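Local coordinates for protein solute carrier family 15 member 1 (Mus musculus, PDB 5A9D) that probably carries dietary di- and tripeptides into intestinal cells together with protons, and is represented here by its extracellular domain alone, at residues 19-24 with 46-51; 112-117 with 130-135. All blocks are in the same frame, centred on the assembly; numbering follows the deposited sequence.

Contact 1 of 2, residues 19-24 with 46-51; sequences VHFPGN and TSINIS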
ATOM      1  N   VAL A  19       5.663 -11.365 -20.833  1.00 33.59           N
ATOM      2  CA  VAL A  19       5.113 -10.029 -20.635  1.00 32.85           C
ATOM      3  C   VAL A  19       5.730  -9.172 -21.718  1.00 36.16           C
ATOM      4  O   VAL A  19       6.964  -9.056 -21.798  1.00 34.26           O
ATOM      5  CB  VAL A  19       5.408  -9.467 -19.224  1.00 35.48           C
ATOM      6  CG1 VAL A  19       4.818  -8.062 -19.095  1.00 35.57           C
ATOM      7  CG2 VAL A  19       4.826 -10.386 -18.150  1.00 34.87           C
ATOM      8  N   HIS A  20       4.878  -8.601 -22.562  1.00 34.88           N
ATOM      9  CA  HIS A  20       5.291  -7.758 -23.676  1.00 37.80           C
ATOM     10  C   HIS A  20       5.126  -6.314 -23.273  1.00 44.99           C
ATOM     11  O   HIS A  20       4.011  -5.826 -23.111  1.00 46.26           O
ATOM     12  CB  HIS A  20       4.474  -8.046 -24.960  1.00 41.17           C
ATOM     13  CG  HIS A  20       4.475  -9.480 -25.390  1.00 45.21           C
ATOM     14  ND1 HIS A  20       5.357  -9.940 -26.349  1.00 48.46           N
ATOM     15  CD2 HIS A  20       3.673 -10.502 -25.001  1.00 47.09           C
ATOM     16  CE1 HIS A  20       5.072 -11.222 -26.514  1.00 47.90           C
ATOM     17  NE2 HIS A  20       4.058 -11.604 -25.727  1.00 47.79           N
ATOM     18  N   PHE A  21       6.246  -5.654 -23.059  1.00 41.97           N
ATOM     19  CA  PHE A  21       6.293  -4.253 -22.703  1.00 42.47           C
ATOM     20  C   PHE A  21       6.614  -3.527 -24.005  1.00 52.99           C
ATOM     21  O   PHE A  21       7.133  -4.167 -24.924  1.00 54.35           O
ATOM     22  CB  PHE A  21       7.430  -4.006 -21.703  1.00 41.60           C
ATOM     23  CG  PHE A  21       7.260  -4.632 -20.344  1.00 39.74           C
ATOM     24  CD1 PHE A  21       6.467  -4.014 -19.371  1.00 42.31           C
ATOM     25  CD2 PHE A  21       7.953  -5.796 -20.002  1.00 38.86           C
ATOM     26  CE1 PHE A  21       6.355  -4.562 -18.082  1.00 40.56           C
ATOM     27  CE2 PHE A  21       7.828  -6.353 -18.730  1.00 40.17           C
ATOM     28  CZ  PHE A  21       7.048  -5.716 -17.768  1.00 38.31           C
ATOM     29  N   PRO A  22       6.356  -2.221 -24.157  1.00 53.68           N
ATOM     30  CA  PRO A  22       6.708  -1.576 -25.439  1.00 57.91           C
ATOM     31  C   PRO A  22       8.226  -1.610 -25.680  1.00 62.85           C
ATOM     32  O   PRO A  22       9.022  -1.222 -24.821  1.00 62.55           O
ATOM     33  CB  PRO A  22       6.124  -0.159 -25.304  1.00 61.07           C
ATOM     34  CG  PRO A  22       5.092  -0.277 -24.197  1.00 62.38           C
ATOM     35  CD  PRO A  22       5.721  -1.262 -23.237  1.00 54.27           C
ATOM     36  N   GLY A  23       8.597  -2.221 -26.793  1.00 61.95           N
ATOM     37  CA  GLY A  23       9.980  -2.401 -27.216  1.00 62.61           C
ATOM     38  C   GLY A  23      10.743  -3.561 -26.592  1.00 62.22           C
ATOM     39  O   GLY A  23      11.883  -3.810 -27.001  1.00 61.91           O
ATOM     40  N   ASN A  24      10.158  -4.264 -25.576  1.00 53.81           N
ATOM     41  CA  ASN A  24      10.868  -5.368 -24.936  1.00 50.87           C
ATOM     42  C   ASN A  24       9.928  -6.437 -24.315  1.00 48.42           C
ATOM     43  O   ASN A  24       8.972  -6.122 -23.601  1.00 45.51           O
ATOM     44  CB  ASN A  24      11.943  -4.842 -23.944  1.00 54.63           C
ATOM     45  CG  ASN A  24      11.764  -5.061 -22.481  1.00 81.63           C
ATOM     46  OD1 ASN A  24      10.917  -4.460 -21.818  1.00 76.65           O
ATOM     47  ND2 ASN A  24      12.669  -5.850 -21.918  1.00 75.65           N
ATOM     48  N   THR A  46       2.327   2.418 -23.013  1.00 63.22           N
ATOM     49  CA  THR A  46       1.100   2.462 -23.827  1.00 67.17           C
ATOM     50  C   THR A  46       0.164   1.294 -23.524  1.00 72.11           C
ATOM     51  O   THR A  46      -1.037   1.509 -23.330  1.00 74.26           O
ATOM     52  CB  THR A  46       1.481   2.569 -25.321  1.00 81.08           C
ATOM     53  OG1 THR A  46       2.318   3.710 -25.489  1.00 80.15           O
ATOM     54  CG2 THR A  46       0.269   2.695 -26.241  1.00 88.89           C
ATOM     55  N   SER A  47       0.712   0.064 -23.518  1.00 65.88           N
ATOM     56  CA  SER A  47      -0.004  -1.171 -23.209  1.00 63.99           C
ATOM     57  C   SER A  47       0.981  -2.251 -22.778  1.00 62.32           C
ATOM     58  O   SER A  47       2.172  -2.167 -23.093  1.00 62.52           O
ATOM     59  CB  SER A  47      -0.855  -1.639 -24.390  1.00 69.89           C
ATOM     60  OG  SER A  47      -0.077  -2.262 -25.398  1.00 78.49           O
ATOM     61  N   ILE A  48       0.490  -3.241 -22.031  1.00 53.61           N
ATOM     62  CA  ILE A  48       1.271  -4.379 -21.573  1.00 49.98           C
ATOM     63  C   ILE A  48       0.430  -5.606 -21.846  1.00 53.05           C
ATOM     64  O   ILE A  48      -0.705  -5.679 -21.375  1.00 54.86           O
ATOM     65  CB  ILE A  48       1.702  -4.259 -20.076  1.00 50.15           C
ATOM     66  CG1 ILE A  48       2.578  -3.005 -19.836  1.00 48.77           C
ATOM     67  CG2 ILE A  48       2.459  -5.528 -19.629  1.00 50.42           C
ATOM     68  CD1 ILE A  48       2.777  -2.632 -18.348  1.00 43.11           C
ATOM     69  N   ASN A  49       0.967  -6.550 -22.625  1.00 48.18           N
ATOM     70  CA  ASN A  49       0.288  -7.795 -22.979  1.00 49.18           C
ATOM     71  C   ASN A  49       0.987  -8.943 -22.303  1.00 51.82           C
ATOM     72  O   ASN A  49       2.206  -8.931 -22.173  1.00 48.37           O
ATOM     73  CB  ASN A  49       0.264  -8.022 -24.506  1.00 53.64           C
ATOM     74  CG  ASN A  49      -0.201  -6.829 -25.289  1.00 93.94           C
ATOM     75  OD1 ASN A  49      -1.308  -6.302 -25.091  1.00 94.81           O
ATOM     76  ND2 ASN A  49       0.661  -6.355 -26.176  1.00 91.29           N
ATOM     77  N   ILE A  50       0.217  -9.936 -21.871  1.00 51.42           N
ATOM     78  CA  ILE A  50       0.710 -11.127 -21.188  1.00 50.47           C
ATOM     79  C   ILE A  50       0.188 -12.334 -21.930  1.00 57.20           C
ATOM     80  O   ILE A  50      -0.998 -12.400 -22.275  1.00 58.16           O
ATOM     81  CB  ILE A  50       0.267 -11.129 -19.699  1.00 54.16           C
ATOM     82  CG1 ILE A  50       0.818  -9.905 -18.934  1.00 52.71           C
ATOM     83  CG2 ILE A  50       0.637 -12.436 -19.001  1.00 55.96           C
ATOM     84  CD1 ILE A  50       0.101  -9.641 -17.646  1.00 60.37           C
ATOM     85  N   SER A  51       1.080 -13.287 -22.192  1.00 53.72           N
ATOM     86  CA  SER A  51       0.737 -14.528 -22.866  1.00 55.10           C
ATOM     87  C   SER A  51       1.380 -15.728 -22.176  1.00 58.50           C
ATOM     88  O   SER A  51       2.309 -15.562 -21.377  1.00 52.37           O
ATOM     89  CB  SER A  51       1.126 -14.456 -24.340  1.00 59.28           C
ATOM     90  OG  SER A  51       2.526 -14.361 -24.550  1.00 65.44           O
TER
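His-20 and Asn-49 form the antiparallel hydrogen-bonded pair that ties these two strands together. His-20 N donates to Asn-49 O at 2.7 Å, almost dead straight (177°) and coming in nearly head-on to the C=O. In return Asn-49 N reaches His-20 O at 3.2 Å, this time on a lone pair in the carbonyl plane. One step along, Val-19 and Ile-50 make the neighbouring non-hydrogen-bonded pair.

The other polar link is slight: His-20 NE2 and Ser-51 OG lie 3.4 Å apart at the edge of the imidazole, a weak hydrogen bond. The firmer partner of this ring is Ser-25 OG, on ND1.

Apolar contact gathers around Ile-48. Its CG2 meets Val-19 CG1 at 3.5 Å. Val-19 CG1 stands anti to its own backbone N (chi1 179°), a setting that also lays this methyl over one face of the Phe-21 ring, toward the rim. CG1 of Ile-48 approaches Phe-21 CD1 obliquely, at 4.0 Å, while the Val-19 and Ile-50 side chains lie side by side, with Val-19 CG2 4.1 Å from Ile-50 CG1. Where the strand gives way to a type II turn, Phe-21 to Asn-24, the Pro-22 ring sets CG 3.6 Å from Ser-47 O.

In the sandwich of this Ig-like lobe, strands 17-21 and 49-52 are the inner pair of their sheet, flanked by 24-28 and 58-60. Val-19, Phe-21, Ile-48 and Ile-50 face the opposing sheet, packing on Ile-7 and Val-9 of strand 4-11 and on Leu-73 and Val-75 of strand 69-76.

Contact 2 of 2, residues 112-117 with 130-135; sequences KMSGKV and QFFPSG
Gln-130 NE2 donates to Val-117 O at 2.8 Å (154°), arriving well above the carbonyl plane although the oxygen lies close to the plane of the glutamine amide. That bond needs the NH2 on this side, and a water 2.7 Å from Gln-130 OE1 is consistent with it. The same water accepts from Val-117 N at 2.9 Å. One side chain thus serves both backbone polar groups of a residue on edge strand 116-121, the carbonyl directly and the N-H through the water.

Lys-116 runs past Gln-130 in the opposite direction, extended until a bend at its last torsion (chi4 81°) lets NZ hydrogen-bond to Phe-131 O at 3.1 Å, nearly in line with the C=O. On the way its CD passes 3.8 Å from Phe-132 CE2. Shortening this side chain to alanine would probably cost Phe-131 O the ammonium donor and open a gap beside the Phe-132 ring.

The Phe-132 ring also receives Met-113 in a Met-aromatic contact, SD 3.8 Å from the ring centroid and only 12° off its normal. Ser-114 CB meets the ring edge 3.9 Å from Phe-132 CD2.

Ring, sulfur and methylenes make an apolar join where the hairpin of strands 109-113 and 116-121, in one sheet of this Ig-like lobe, meets strand 125-132 of the other. Beside it, the lysine charge probably gains from pointing at the negative end of the Phe-131 carbonyl.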
ATOM      1  N   LYS A 112       0.557  18.098  -9.046  1.00 30.14           N
ATOM      2  CA  LYS A 112       1.919  18.119  -9.567  1.00 32.15           C
ATOM      3  C   LYS A 112       2.700  19.012  -8.608  1.00 37.10           C
ATOM      4  O   LYS A 112       2.278  20.145  -8.342  1.00 35.18           O
ATOM      5  CB  LYS A 112       1.997  18.658 -11.017  1.00 35.50           C
ATOM      6  CG  LYS A 112       1.238  17.802 -12.035  1.00 40.23           C
ATOM      7  CD  LYS A 112       1.896  17.846 -13.392  1.00 49.77           C
ATOM      8  CE  LYS A 112       1.084  17.154 -14.459  1.00 63.58           C
ATOM      9  NZ  LYS A 112       1.637  17.407 -15.822  1.00 80.14           N
ATOM     10  N   MET A 113       3.776  18.478  -8.026  1.00 34.80           N
ATOM     11  CA  MET A 113       4.598  19.231  -7.068  1.00 36.29           C
ATOM     12  C   MET A 113       6.051  18.885  -7.273  1.00 39.60           C
ATOM     13  O   MET A 113       6.412  17.714  -7.171  1.00 36.17           O
ATOM     14  CB  MET A 113       4.183  18.931  -5.620  1.00 37.69           C
ATOM     15  CG  MET A 113       5.053  19.668  -4.572  1.00 44.14           C
ATOM     16  SD  MET A 113       4.704  19.198  -2.851  1.00 49.00           S
ATOM     17  CE  MET A 113       3.583  20.386  -2.415  1.00 46.52           C
ATOM     18  N   SER A 114       6.893  19.917  -7.507  1.00 41.75           N
ATOM     19  CA  SER A 114       8.351  19.825  -7.680  1.00 43.57           C
ATOM     20  C   SER A 114       8.769  18.611  -8.502  1.00 46.85           C
ATOM     21  O   SER A 114       9.577  17.817  -8.033  1.00 49.00           O
ATOM     22  CB  SER A 114       9.065  19.812  -6.320  1.00 48.78           C
ATOM     23  OG  SER A 114       8.545  20.752  -5.395  1.00 58.55           O
ATOM     24  N   GLY A 115       8.185  18.453  -9.692  1.00 42.15           N
ATOM     25  CA  GLY A 115       8.496  17.342 -10.600  1.00 41.67           C
ATOM     26  C   GLY A 115       7.863  15.998 -10.261  1.00 43.77           C
ATOM     27  O   GLY A 115       8.019  15.036 -11.013  1.00 47.39           O
ATOM     28  N   LYS A 116       7.150  15.907  -9.128  1.00 37.75           N
ATOM     29  CA  LYS A 116       6.438  14.679  -8.725  1.00 36.18           C
ATOM     30  C   LYS A 116       4.946  14.801  -9.034  1.00 36.21           C
ATOM     31  O   LYS A 116       4.441  15.915  -9.137  1.00 35.65           O
ATOM     32  CB  LYS A 116       6.715  14.309  -7.257  1.00 38.39           C
ATOM     33  CG  LYS A 116       8.209  13.944  -7.077  1.00 39.77           C
ATOM     34  CD  LYS A 116       8.515  13.439  -5.698  1.00 48.33           C
ATOM     35  CE  LYS A 116       9.974  13.036  -5.586  1.00 48.36           C
ATOM     36  NZ  LYS A 116      10.843  14.216  -5.362  1.00 73.81           N
ATOM     37  N   VAL A 117       4.269  13.676  -9.274  1.00 30.27           N
ATOM     38  CA  VAL A 117       2.868  13.647  -9.667  1.00 30.65           C
ATOM     39  C   VAL A 117       2.107  12.680  -8.776  1.00 33.13           C
ATOM     40  O   VAL A 117       2.594  11.601  -8.465  1.00 33.29           O
ATOM     41  CB  VAL A 117       2.697  13.245 -11.188  1.00 37.45           C
ATOM     42  CG1 VAL A 117       1.240  13.301 -11.630  1.00 36.34           C
ATOM     43  CG2 VAL A 117       3.538  14.117 -12.097  1.00 40.07           C
ATOM     44  N   GLN A 130       4.939  11.035  -1.053  1.00 29.41           N
ATOM     45  CA  GLN A 130       6.118  11.269  -1.886  1.00 29.79           C
ATOM     46  C   GLN A 130       6.933  12.296  -1.089  1.00 31.50           C
ATOM     47  O   GLN A 130       6.356  13.020  -0.265  1.00 30.74           O
ATOM     48  CB  GLN A 130       5.757  11.707  -3.308  1.00 31.61           C
ATOM     49  CG  GLN A 130       5.066  10.564  -4.080  1.00 36.35           C
ATOM     50  CD  GLN A 130       4.929  10.855  -5.542  1.00 41.93           C
ATOM     51  OE1 GLN A 130       5.816  10.601  -6.327  1.00 42.48           O
ATOM     52  NE2 GLN A 130       3.789  11.334  -5.947  1.00 36.14           N
ATOM     53  N   PHE A 131       8.257  12.283  -1.241  1.00 28.64           N
ATOM     54  CA  PHE A 131       9.174  13.049  -0.409  1.00 31.44           C
ATOM     55  C   PHE A 131       9.891  14.181  -1.135  1.00 37.81           C
ATOM     56  O   PHE A 131      10.246  14.075  -2.306  1.00 34.99           O
ATOM     57  CB  PHE A 131      10.170  12.094   0.288  1.00 34.79           C
ATOM     58  CG  PHE A 131       9.457  11.154   1.253  1.00 36.02           C
ATOM     59  CD1 PHE A 131       8.759  10.051   0.790  1.00 35.91           C
ATOM     60  CD2 PHE A 131       9.521  11.358   2.625  1.00 39.54           C
ATOM     61  CE1 PHE A 131       8.066   9.212   1.677  1.00 37.58           C
ATOM     62  CE2 PHE A 131       8.863  10.496   3.512  1.00 41.43           C
ATOM     63  CZ  PHE A 131       8.103   9.451   3.032  1.00 37.47           C
ATOM     64  N   PHE A 132      10.053  15.298  -0.411  1.00 36.70           N
ATOM     65  CA  PHE A 132      10.573  16.559  -0.937  1.00 36.78           C
ATOM     66  C   PHE A 132      11.555  17.182   0.004  1.00 42.79           C
ATOM     67  O   PHE A 132      11.387  17.056   1.223  1.00 41.87           O
ATOM     68  CB  PHE A 132       9.399  17.566  -1.144  1.00 37.07           C
ATOM     69  CG  PHE A 132       8.300  17.039  -2.045  1.00 36.10           C
ATOM     70  CD1 PHE A 132       7.253  16.287  -1.524  1.00 35.89           C
ATOM     71  CD2 PHE A 132       8.338  17.263  -3.418  1.00 35.43           C
ATOM     72  CE1 PHE A 132       6.298  15.715  -2.371  1.00 34.49           C
ATOM     73  CE2 PHE A 132       7.343  16.747  -4.250  1.00 36.44           C
ATOM     74  CZ  PHE A 132       6.325  15.990  -3.721  1.00 32.82           C
ATOM     75  N   PRO A 133      12.558  17.944  -0.521  1.00 43.48           N
ATOM     76  CA  PRO A 133      13.462  18.673   0.387  1.00 44.50           C
ATOM     77  C   PRO A 133      12.677  19.768   1.129  1.00 49.95           C
ATOM     78  O   PRO A 133      11.605  20.181   0.660  1.00 45.60           O
ATOM     79  CB  PRO A 133      14.495  19.284  -0.568  1.00 48.47           C
ATOM     80  CG  PRO A 133      14.348  18.539  -1.858  1.00 51.56           C
ATOM     81  CD  PRO A 133      12.895  18.211  -1.935  1.00 44.53           C
ATOM     82  N   SER A 134      13.202  20.257   2.271  1.00 51.93           N
ATOM     83  CA  SER A 134      12.519  21.284   3.075  1.00 52.71           C
ATOM     84  C   SER A 134      12.244  22.601   2.342  1.00 56.27           C
ATOM     85  O   SER A 134      12.875  22.904   1.331  1.00 55.85           O
ATOM     86  CB  SER A 134      13.286  21.573   4.366  1.00 58.19           C
ATOM     87  OG  SER A 134      14.499  20.865   4.475  1.00 71.06           O
ATOM     88  N   GLY A 135      11.310  23.370   2.883  1.00 52.98           N
ATOM     89  CA  GLY A 135      10.969  24.688   2.374  1.00 53.49           C
ATOM     90  C   GLY A 135       9.646  24.740   1.668  1.00 52.83           C
ATOM     91  O   GLY A 135       9.076  23.695   1.348  1.00 50.77           O
TER
HETATM   92  O   HOH W   1       5.768  11.193  -8.998  1.00 33.87           O

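The two contacts follow one another along the chain, contact 1 closing before contact 2 opens. They lie on opposite sides of its centre, with their own centres 30 Å apart and nearest atoms about 16 Å apart, so they do not touch; nor do they share a sheet. Each belongs to its own Ig-like lobe, and the lobes repeat one plan: a mixed and an antiparallel four-stranded sheet, both ordered 2-1-3-4. Contact 1 joins strands inside the antiparallel sheet of the first lobe. Contact 2 spans from one sheet to the other in the second, the lobe of the Cys-150–Cys-176 disulfide. One pairing thus lies within a sheet and the other between sheets, each in a separate half of the extracellular domain.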